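Local coordinates for pseudoazurin (Blue copper protein) (Sinorhizobium meliloti, PDB 3TU6), which binds one copper ion in a cupredoxin beta barrel and probably carries electrons in the periplasm, at residues R16-E21 with V84-I89; G41-L46 with G60-E65; A45-G50 with M77-P82; P73-Y78 with A91-E96. All blocks are in the same frame, centred on the assembly; numbering follows the deposited sequence.

Contact 1 of 4, residues R16-E21 with V84-I89; sequences RVMAFE and VGMGMI. With CU (copper (II) ion), chain B.
Met88 runs past Met18 to the ring of Phe20, and every atom of its side chain has a neighbour. CB rests on the backbone of the other segment, with Met88 CB 3.3 Å from Met18 O. CG sits between that oxygen and the ring, Met88 CG lying 3.6 Å from Phe20 CE2. Because CG stands anti to the backbone N (chi1 -171°) and the chain is extended beyond it, the sulfur is carried to the copper ion, where Met88 SD binds at 2.5 Å. At the end, Met88 CE lies over the middle of the Phe20 ring, 3.9 Å from its centroid and 8° off the normal, a CH-pi contact; SD stands farther above the same face as a Met-aromatic contact. A thioether suits this place, being both a soft metal ligand and an apolar chain. With alanine at Phe20 the flat surface under the Met88 methyl is gone, and that methyl is likely to be freer to turn. Nearer the surface, Met86 CE packs 3.8 Å from Met18 CG. Polar links run through water: one molecule accepts from Phe20 N and donates to Ile89 O (2.7 Å from the water), and a second joins Ile89 O to Arg16 NH1. Arg16 NH2 also donates to Phe20 O at 2.8 Å, from above the carbonyl plane, while Ala19 CB covers one guanidinium face. Phe20 packs on Val6 and Met8 of strand 3-9 and meets Tyr78 of strand 74-79 edge-to-face; Ile89 faces helix 112-125.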
# COMPACT_ATOMS: atom_id res chain seq x y z
N ARG A 16 13.79 3.40 6.37
CA ARG A 16 12.59 4.23 6.33
C ARG A 16 11.98 4.38 7.72
O ARG A 16 11.89 3.40 8.47
CB ARG A 16 11.54 3.64 5.39
CG ARG A 16 11.92 3.67 3.92
CD ARG A 16 10.83 3.01 3.08
NE ARG A 16 10.71 1.59 3.38
CZ ARG A 16 9.62 0.85 3.17
NH1 ARG A 16 8.51 1.38 2.66
NH2 ARG A 16 9.64 -0.45 3.49
N VAL A 17 11.57 5.60 8.06
CA VAL A 17 10.88 5.89 9.32
C VAL A 17 9.38 5.98 9.05
O VAL A 17 8.95 6.79 8.23
CB VAL A 17 11.38 7.20 9.95
CG1 VAL A 17 10.65 7.49 11.25
CG2 VAL A 17 12.89 7.14 10.17
N MET A 18 8.60 5.17 9.77
CA MET A 18 7.17 4.99 9.49
C MET A 18 6.99 4.37 8.11
O MET A 18 6.86 5.08 7.10
CB MET A 18 6.39 6.31 9.61
CG MET A 18 6.66 7.14 10.86
SD MET A 18 6.29 6.29 12.40
CE MET A 18 7.93 5.82 12.95
N ALA A 19 6.99 3.04 8.05
CA ALA A 19 7.04 2.34 6.77
C ALA A 19 6.27 1.02 6.76
O ALA A 19 6.25 0.29 7.76
CB ALA A 19 8.49 2.09 6.37
N PHE A 20 5.64 0.72 5.63
CA PHE A 20 5.10 -0.60 5.36
C PHE A 20 6.20 -1.45 4.73
O PHE A 20 6.87 -1.00 3.80
CB PHE A 20 3.90 -0.53 4.42
CG PHE A 20 2.70 0.17 5.00
CD1 PHE A 20 1.88 -0.46 5.92
CD2 PHE A 20 2.39 1.47 4.61
CE1 PHE A 20 0.77 0.19 6.45
CE2 PHE A 20 1.28 2.12 5.14
CZ PHE A 20 0.47 1.48 6.06
N GLU A 21 6.39 -2.67 5.25
CA GLU A 21 7.40 -3.58 4.73
C GLU A 21 6.77 -4.93 4.38
O GLU A 21 6.25 -5.62 5.26
CB GLU A 21 8.52 -3.78 5.76
CG GLU A 21 9.68 -4.62 5.25
CD GLU A 21 10.85 -4.64 6.21
OE1 GLU A 21 10.98 -3.71 7.03
OE2 GLU A 21 11.66 -5.60 6.15
N VAL A 84 0.93 9.30 7.09
CA VAL A 84 0.94 9.49 5.64
C VAL A 84 1.78 10.71 5.25
O VAL A 84 2.55 10.66 4.29
CB VAL A 84 -0.48 9.61 5.03
CG1 VAL A 84 -1.25 10.78 5.64
CG2 VAL A 84 -0.40 9.75 3.51
N GLY A 85 1.65 11.80 6.01
CA GLY A 85 2.43 13.01 5.77
C GLY A 85 3.92 12.81 5.95
O GLY A 85 4.72 13.54 5.36
N MET A 86 4.30 11.82 6.76
CA MET A 86 5.69 11.43 6.94
C MET A 86 6.17 10.44 5.87
O MET A 86 7.34 10.06 5.85
CB MET A 86 5.88 10.80 8.33
CG MET A 86 5.48 11.70 9.49
SD MET A 86 5.72 10.92 11.09
CE MET A 86 7.51 10.85 11.17
N GLY A 87 5.26 10.02 4.99
CA GLY A 87 5.60 9.17 3.85
C GLY A 87 5.20 7.71 3.97
O GLY A 87 5.62 6.89 3.16
N MET A 88 4.39 7.38 4.97
CA MET A 88 4.00 5.99 5.20
C MET A 88 2.85 5.57 4.28
O MET A 88 1.68 5.53 4.68
CB MET A 88 3.63 5.76 6.67
CG MET A 88 3.41 4.29 7.01
SD MET A 88 3.54 3.91 8.77
CE MET A 88 3.29 2.13 8.72
N ILE A 89 3.20 5.26 3.04
CA ILE A 89 2.27 4.66 2.09
C ILE A 89 2.85 3.36 1.53
O ILE A 89 4.06 3.13 1.61
CB ILE A 89 1.91 5.62 0.93
CG1 ILE A 89 3.16 6.05 0.16
CG2 ILE A 89 1.17 6.84 1.46
CD1 ILE A 89 2.85 6.75 -1.16
CU CU B . 1.96 4.57 10.59
O HOH W 1 7.20 3.76 1.43
O HOH W 2 5.78 2.92 3.66

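Contact 2 of 4, residues G41-L46 with G60-E65; sequences GHNSAL and GKINEE. With CU (copper (II) ion), chain B.
The amide of Asn43 meets Gly60 by its edge: Asn43 ND2 donates to Gly60 O at 3.0 Å, with the acceptor 6° out of the amide plane. Its other polar atom, OD1, accepts from Ala81 N, so both ends of the amide are held and its flip is fixed. The amide of Asn63 is also used edge-on, Gly41 N reaching Asn63 OD1 at 2.7 Å in the carbonyl plane, on a lone pair. A water that accepts from His42 N lies 2.8 Å from the same Asn63 OD1 and can donate to it. The imidazole of His42 binds copper through ND1 (2.0 Å), while its NE2 hydrogen-bonds to Asn10 OD1.

The backbones join where Asn63 N meets His42 O, 2.7 Å apart in a nearly straight bond, and where Gly60 N donates to Ser44 O at 2.8 Å. A side chain at Gly60 would collide with Ser44 O, which explains the glycine. Asn63 takes the positive phi (67°) of the type II turn from Lys61 to Glu64, a conformation asparagine tolerates well. Replacing Asn63 by alanine is likely to leave Gly41 N without its acceptor and the turn less firmly tied to the His42 segment. Ile62 CD1 fills in beside Asn43 CB, 3.9 Å away. A histidine ligand followed by an asparagine tied to the segment of the cysteine ligand is characteristic of type 1 copper sites in cupredoxins.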
# COMPACT_ATOMS: atom_id res chain seq x y z
N GLY A 41 0.47 1.85 16.70
CA GLY A 41 0.17 3.21 16.28
C GLY A 41 -0.07 3.39 14.79
O GLY A 41 -0.22 4.52 14.32
N HIS A 42 -0.10 2.29 14.04
CA HIS A 42 -0.32 2.34 12.59
C HIS A 42 -1.66 1.75 12.19
O HIS A 42 -2.27 0.98 12.94
CB HIS A 42 0.79 1.59 11.84
CG HIS A 42 2.17 2.00 12.23
ND1 HIS A 42 2.75 3.18 11.80
CD2 HIS A 42 3.10 1.39 13.00
CE1 HIS A 42 3.97 3.28 12.30
NE2 HIS A 42 4.21 2.20 13.03
N ASN A 43 -2.12 2.12 11.00
CA ASN A 43 -3.28 1.49 10.38
C ASN A 43 -3.04 1.33 8.88
O ASN A 43 -2.02 1.80 8.36
CB ASN A 43 -4.55 2.31 10.64
CG ASN A 43 -4.71 3.49 9.69
OD1 ASN A 43 -3.80 4.30 9.51
ND2 ASN A 43 -5.89 3.60 9.08
N SER A 44 -3.97 0.67 8.20
CA SER A 44 -3.94 0.55 6.75
C SER A 44 -5.31 0.90 6.18
O SER A 44 -6.31 0.30 6.56
CB SER A 44 -3.54 -0.86 6.33
OG SER A 44 -3.49 -0.97 4.92
N ALA A 45 -5.33 1.88 5.28
CA ALA A 45 -6.57 2.30 4.61
C ALA A 45 -6.28 2.64 3.15
O ALA A 45 -5.26 3.24 2.85
CB ALA A 45 -7.17 3.50 5.33
N LEU A 46 -7.19 2.24 2.27
CA LEU A 46 -7.05 2.53 0.84
C LEU A 46 -7.18 4.03 0.61
O LEU A 46 -8.08 4.68 1.16
CB LEU A 46 -8.13 1.78 0.04
CG LEU A 46 -8.07 1.88 -1.49
CD1 LEU A 46 -6.85 1.14 -2.03
CD2 LEU A 46 -9.35 1.32 -2.10
N GLY A 60 -8.83 0.22 7.73
CA GLY A 60 -8.49 -0.45 8.98
C GLY A 60 -8.36 0.51 10.14
O GLY A 60 -7.96 1.66 9.97
N LYS A 61 -8.71 0.04 11.34
CA LYS A 61 -8.54 0.82 12.56
C LYS A 61 -7.08 0.76 13.00
O LYS A 61 -6.30 -0.04 12.47
CB LYS A 61 -9.44 0.29 13.68
CG LYS A 61 -10.94 0.31 13.36
CD LYS A 61 -11.48 1.73 13.27
CE LYS A 61 -12.99 1.73 13.03
NZ LYS A 61 -13.36 1.15 11.72
N ILE A 62 -6.71 1.61 13.96
CA ILE A 62 -5.34 1.65 14.47
C ILE A 62 -5.01 0.32 15.16
O ILE A 62 -5.77 -0.15 16.00
CB ILE A 62 -5.13 2.82 15.46
CG1 ILE A 62 -5.26 4.17 14.74
CG2 ILE A 62 -3.76 2.72 16.13
CD1 ILE A 62 -4.12 4.50 13.79
N ASN A 63 -3.88 -0.27 14.78
CA ASN A 63 -3.44 -1.59 15.27
C ASN A 63 -4.31 -2.77 14.83
O ASN A 63 -4.09 -3.90 15.29
CB ASN A 63 -3.29 -1.59 16.80
CG ASN A 63 -2.40 -0.48 17.31
OD1 ASN A 63 -1.49 -0.02 16.61
ND2 ASN A 63 -2.65 -0.03 18.53
N GLU A 64 -5.27 -2.54 13.95
CA GLU A 64 -6.11 -3.61 13.44
C GLU A 64 -5.35 -4.36 12.35
O GLU A 64 -4.92 -3.77 11.36
CB GLU A 64 -7.43 -3.08 12.87
CG GLU A 64 -8.44 -4.17 12.52
CD GLU A 64 -9.73 -3.64 11.92
OE1 GLU A 64 -9.74 -2.50 11.39
OE2 GLU A 64 -10.75 -4.36 11.97
N GLU A 65 -5.18 -5.67 12.55
CA GLU A 65 -4.47 -6.51 11.59
C GLU A 65 -5.45 -7.01 10.53
O GLU A 65 -5.84 -8.18 10.52
CB GLU A 65 -3.79 -7.68 12.32
CG GLU A 65 -2.77 -7.21 13.34
CD GLU A 65 -1.88 -8.33 13.84
OE1 GLU A 65 -2.39 -9.45 14.08
OE2 GLU A 65 -0.66 -8.09 14.01
CU CU B . 1.96 4.57 10.59
O HOH W 3 0.05 -0.46 14.37
O HOH W 4 -5.15 -1.08 9.96

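Contact 3 of 4, residues A45-G50 with M77-P82; sequences ALMKGG and MYQCAP. With CU (copper (II) ion), chain B.
Four backbone hydrogen bonds join Ala45-Gly50 to Met77-Gln79. Ala45 and Gln79 form an antiparallel hydrogen-bonded pair, Ala45 N to Gln79 O at 3.0 Å and Gln79 N to Ala45 O at 2.8 Å. Met47 N then donates to Met77 O (2.9 Å), and Met77 N to Gly50 O (2.6 Å) at the end of the type II turn from Met47 to Gly50. Glycine is needed at the last position, where a CB would clash with Met77 O; the positive phi of Gly49 favours glycine too.

Among the side chains, Met47 and Gln79 meet at about a right angle. Met47 CG lies 3.8 Å from Gln79 CB, and the bend at its last torsion (chi3 70°) brings Met47 CE to 3.2 Å from Gln79 OE1. Leu46 CD1 rests on Met77 O at 3.4 Å, and Tyr78 CB touches Ala45 O.

The metal bond lies just past the paired residues: Cys80 SG, anti to its own backbone N, binds copper at 2.2 Å.

Within the sheet, strand 45-46 is an outermost strand paired with strand 74-79, whose other neighbour, strand 89-94, sends Ile89 against both Met47 and Gln79.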
# COMPACT_ATOMS: atom_id res chain seq x y z
N ALA A 45 -5.33 1.88 5.28
CA ALA A 45 -6.57 2.30 4.61
C ALA A 45 -6.28 2.64 3.15
O ALA A 45 -5.26 3.24 2.85
CB ALA A 45 -7.17 3.50 5.33
N LEU A 46 -7.19 2.24 2.27
CA LEU A 46 -7.05 2.53 0.84
C LEU A 46 -7.18 4.03 0.61
O LEU A 46 -8.08 4.68 1.16
CB LEU A 46 -8.13 1.78 0.04
CG LEU A 46 -8.07 1.88 -1.49
CD1 LEU A 46 -6.85 1.14 -2.03
CD2 LEU A 46 -9.35 1.32 -2.10
N MET A 47 -6.28 4.59 -0.19
CA MET A 47 -6.30 6.01 -0.51
C MET A 47 -7.46 6.33 -1.45
O MET A 47 -7.88 5.47 -2.23
CB MET A 47 -4.98 6.45 -1.15
CG MET A 47 -3.77 6.23 -0.25
SD MET A 47 -2.26 7.02 -0.86
CE MET A 47 -2.66 8.75 -0.61
N LYS A 48 -7.96 7.56 -1.38
CA LYS A 48 -9.10 7.98 -2.19
C LYS A 48 -8.69 8.03 -3.66
O LYS A 48 -7.78 8.76 -4.04
CB LYS A 48 -9.62 9.35 -1.72
CG LYS A 48 -11.13 9.56 -1.88
CD LYS A 48 -11.56 9.62 -3.34
CE LYS A 48 -13.02 10.02 -3.48
NZ LYS A 48 -13.27 11.42 -3.02
N GLY A 49 -9.37 7.23 -4.48
CA GLY A 49 -9.06 7.12 -5.91
C GLY A 49 -7.80 6.32 -6.21
O GLY A 49 -7.25 6.41 -7.31
N GLY A 50 -7.35 5.53 -5.23
CA GLY A 50 -6.10 4.78 -5.36
C GLY A 50 -6.29 3.29 -5.64
O GLY A 50 -5.43 2.48 -5.29
N MET A 77 -3.24 1.71 -4.03
CA MET A 77 -2.45 2.63 -3.21
C MET A 77 -3.13 2.85 -1.87
O MET A 77 -4.27 3.33 -1.82
CB MET A 77 -2.26 3.97 -3.93
CG MET A 77 -1.58 3.87 -5.29
SD MET A 77 0.10 3.22 -5.24
CE MET A 77 0.94 4.50 -4.30
N TYR A 78 -2.43 2.51 -0.79
CA TYR A 78 -2.98 2.62 0.56
C TYR A 78 -2.03 3.41 1.46
O TYR A 78 -0.87 3.64 1.11
CB TYR A 78 -3.24 1.23 1.14
CG TYR A 78 -2.00 0.40 1.40
CD1 TYR A 78 -1.33 0.49 2.61
CD2 TYR A 78 -1.50 -0.46 0.43
CE1 TYR A 78 -0.19 -0.26 2.86
CE2 TYR A 78 -0.36 -1.23 0.67
CZ TYR A 78 0.29 -1.12 1.88
OH TYR A 78 1.42 -1.86 2.14
N GLN A 79 -2.53 3.82 2.63
CA GLN A 79 -1.78 4.71 3.51
C GLN A 79 -1.98 4.39 4.99
O GLN A 79 -2.91 3.67 5.36
CB GLN A 79 -2.19 6.16 3.26
CG GLN A 79 -3.64 6.47 3.64
CD GLN A 79 -4.01 7.93 3.45
OE1 GLN A 79 -3.65 8.55 2.44
NE2 GLN A 79 -4.72 8.49 4.42
N CYS A 80 -1.10 4.94 5.82
CA CYS A 80 -1.30 5.01 7.26
C CYS A 80 -1.71 6.44 7.58
O CYS A 80 -0.95 7.37 7.35
CB CYS A 80 -0.01 4.66 8.01
SG CYS A 80 -0.10 4.92 9.79
N ALA A 81 -2.92 6.62 8.11
CA ALA A 81 -3.47 7.95 8.36
C ALA A 81 -2.60 8.81 9.28
O ALA A 81 -2.31 9.96 8.96
CB ALA A 81 -4.90 7.86 8.90
N PRO A 82 -2.17 8.25 10.43
CA PRO A 82 -1.27 8.99 11.31
C PRO A 82 0.05 9.46 10.68
O PRO A 82 0.52 10.55 10.99
CB PRO A 82 -0.98 8.00 12.44
CG PRO A 82 -2.20 7.16 12.51
CD PRO A 82 -2.72 7.05 11.10
CU CU B . 1.96 4.57 10.59

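Contact 4 of 4, residues P73-Y78 with A91-E96; sequences PGVYMY and AIVVGE
This is the antiparallel beta hairpin of strands 74-79 and 89-94, which in this cupredoxin fold carries the copper ligand loop at its turn; the two strands run 165° apart. Gly74 with Val94 and Tyr76 with Ile92 are the hydrogen-bonded pairs. Gly74 N donates to Val94 O at 2.7 Å, Tyr76 N to Ile92 O at 2.8 Å, and Gly74 O and Tyr76 O accept from Val94 N and Ile92 N in return. Between and beyond them, Val75 faces Val93 and Met77 faces Ala91 as non-hydrogen-bonded pairs. Gly74 has backbone angles (phi 140°) that in themselves call for glycine, and Pro73 before it packs its CB 3.4 Å from Val94 O.

The face with Val75, Val93, Met77 and Ala91 turns to helix 112-125, which Met77, Ala91 and Val93 all touch. Branched valines and the small alanine suit this side, where the helix packs close: Met77 SD can lie over Ala91 CB at 3.9 Å, its chain bent to reach it. The opposite face holds Tyr76, Ile92 and Val94. Here the Tyr76 ring crosses Val94 obliquely, Tyr76 CE1 coming to 3.4 Å from Val94 CG2, while Ile92 O lies near the plane at the ring's edge; the Tyr76 hydroxyl itself is bonded to Lys72 O. Tyr78 crosses Ile92 at about a right angle, Tyr78 CE2 being 3.7 Å from Ile92 CG1. At its far end a water lies 2.7 Å from Tyr78 OH and within hydrogen-bonding reach of Ala91 O.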
# COMPACT_ATOMS: atom_id res chain seq x y z
N PRO A 73 -7.85 -6.83 -10.83
CA PRO A 73 -6.45 -6.52 -11.09
C PRO A 73 -6.17 -5.02 -11.17
O PRO A 73 -7.06 -4.25 -11.53
CB PRO A 73 -6.20 -7.19 -12.45
CG PRO A 73 -7.51 -7.18 -13.12
CD PRO A 73 -8.54 -7.34 -12.03
N GLY A 74 -4.95 -4.63 -10.83
CA GLY A 74 -4.54 -3.23 -10.85
C GLY A 74 -3.65 -2.87 -9.67
O GLY A 74 -3.26 -3.74 -8.89
N VAL A 75 -3.34 -1.58 -9.55
CA VAL A 75 -2.53 -1.07 -8.46
C VAL A 75 -3.43 -0.51 -7.36
O VAL A 75 -4.33 0.29 -7.64
CB VAL A 75 -1.57 0.04 -8.93
CG1 VAL A 75 -0.69 0.50 -7.78
CG2 VAL A 75 -0.73 -0.46 -10.10
N TYR A 76 -3.18 -0.93 -6.13
CA TYR A 76 -3.90 -0.45 -4.96
C TYR A 76 -2.95 0.41 -4.12
O TYR A 76 -1.97 -0.10 -3.58
CB TYR A 76 -4.41 -1.62 -4.12
CG TYR A 76 -5.48 -2.46 -4.78
CD1 TYR A 76 -5.18 -3.31 -5.85
CD2 TYR A 76 -6.80 -2.42 -4.32
CE1 TYR A 76 -6.17 -4.08 -6.45
CE2 TYR A 76 -7.79 -3.19 -4.92
CZ TYR A 76 -7.47 -4.02 -5.98
OH TYR A 76 -8.45 -4.78 -6.57
N MET A 77 -3.24 1.71 -4.03
CA MET A 77 -2.45 2.63 -3.21
C MET A 77 -3.13 2.85 -1.87
O MET A 77 -4.27 3.33 -1.82
CB MET A 77 -2.26 3.97 -3.93
CG MET A 77 -1.58 3.87 -5.29
SD MET A 77 0.10 3.22 -5.24
CE MET A 77 0.94 4.50 -4.30
N TYR A 78 -2.43 2.51 -0.79
CA TYR A 78 -2.98 2.62 0.56
C TYR A 78 -2.03 3.41 1.46
O TYR A 78 -0.87 3.64 1.11
CB TYR A 78 -3.24 1.23 1.14
CG TYR A 78 -2.00 0.40 1.40
CD1 TYR A 78 -1.33 0.49 2.61
CD2 TYR A 78 -1.50 -0.46 0.43
CE1 TYR A 78 -0.19 -0.26 2.86
CE2 TYR A 78 -0.36 -1.23 0.67
CZ TYR A 78 0.29 -1.12 1.88
OH TYR A 78 1.42 -1.86 2.14
N ALA A 91 1.95 -0.03 -1.64
CA ALA A 91 1.24 -0.43 -2.84
C ALA A 91 1.02 -1.94 -2.88
O ALA A 91 1.85 -2.71 -2.40
CB ALA A 91 2.00 0.02 -4.08
N ILE A 92 -0.12 -2.34 -3.44
CA ILE A 92 -0.37 -3.74 -3.77
C ILE A 92 -0.70 -3.80 -5.25
O ILE A 92 -1.70 -3.23 -5.69
CB ILE A 92 -1.55 -4.33 -2.96
CG1 ILE A 92 -1.35 -4.12 -1.46
CG2 ILE A 92 -1.71 -5.81 -3.28
CD1 ILE A 92 -2.47 -4.68 -0.61
N VAL A 93 0.15 -4.48 -6.01
CA VAL A 93 -0.07 -4.66 -7.44
C VAL A 93 -0.68 -6.04 -7.67
O VAL A 93 -0.08 -7.06 -7.32
CB VAL A 93 1.25 -4.54 -8.24
CG1 VAL A 93 0.98 -4.62 -9.73
CG2 VAL A 93 1.95 -3.23 -7.89
N VAL A 94 -1.88 -6.06 -8.24
CA VAL A 94 -2.62 -7.30 -8.48
C VAL A 94 -2.67 -7.57 -9.98
O VAL A 94 -3.27 -6.80 -10.73
CB VAL A 94 -4.06 -7.20 -7.93
CG1 VAL A 94 -4.77 -8.53 -8.06
CG2 VAL A 94 -4.04 -6.73 -6.48
N GLY A 95 -2.03 -8.65 -10.41
CA GLY A 95 -1.92 -8.96 -11.83
C GLY A 95 -1.09 -7.90 -12.54
O GLY A 95 -0.01 -7.55 -12.08
N GLU A 96 -1.62 -7.37 -13.64
CA GLU A 96 -0.96 -6.29 -14.38
C GLU A 96 -1.45 -4.93 -13.90
O GLU A 96 -2.65 -4.75 -13.66
CB GLU A 96 -1.23 -6.43 -15.88
CG GLU A 96 -0.64 -7.69 -16.50
CD GLU A 96 -0.83 -7.74 -18.01
OE1 GLU A 96 -1.49 -6.84 -18.57
OE2 GLU A 96 -0.31 -8.69 -18.63
O HOH W 5 2.73 -3.26 0.22

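All four contacts reach one mixed sheet; contacts 1, 2 and 3 gather at its copper end. These three lie 10 to 13 Å apart, centre to centre, and each supplies one ligand, Met88, His42 and Cys80; His83 completes the site. Contacts 2 and 3 share Ala45 and Leu46 of edge strand 45-46, and contacts 3 and 4 share Met77 and Tyr78 of strand 74-79. Contact 4 is about 18 Å from contacts 1 and 2, across the centre of the chain. Along the chain, contacts 2 and 3 are nested inside the loop closed by contact 1, while contact 4 crosses it. Ligands distant in sequence are thus fixed on a common framework.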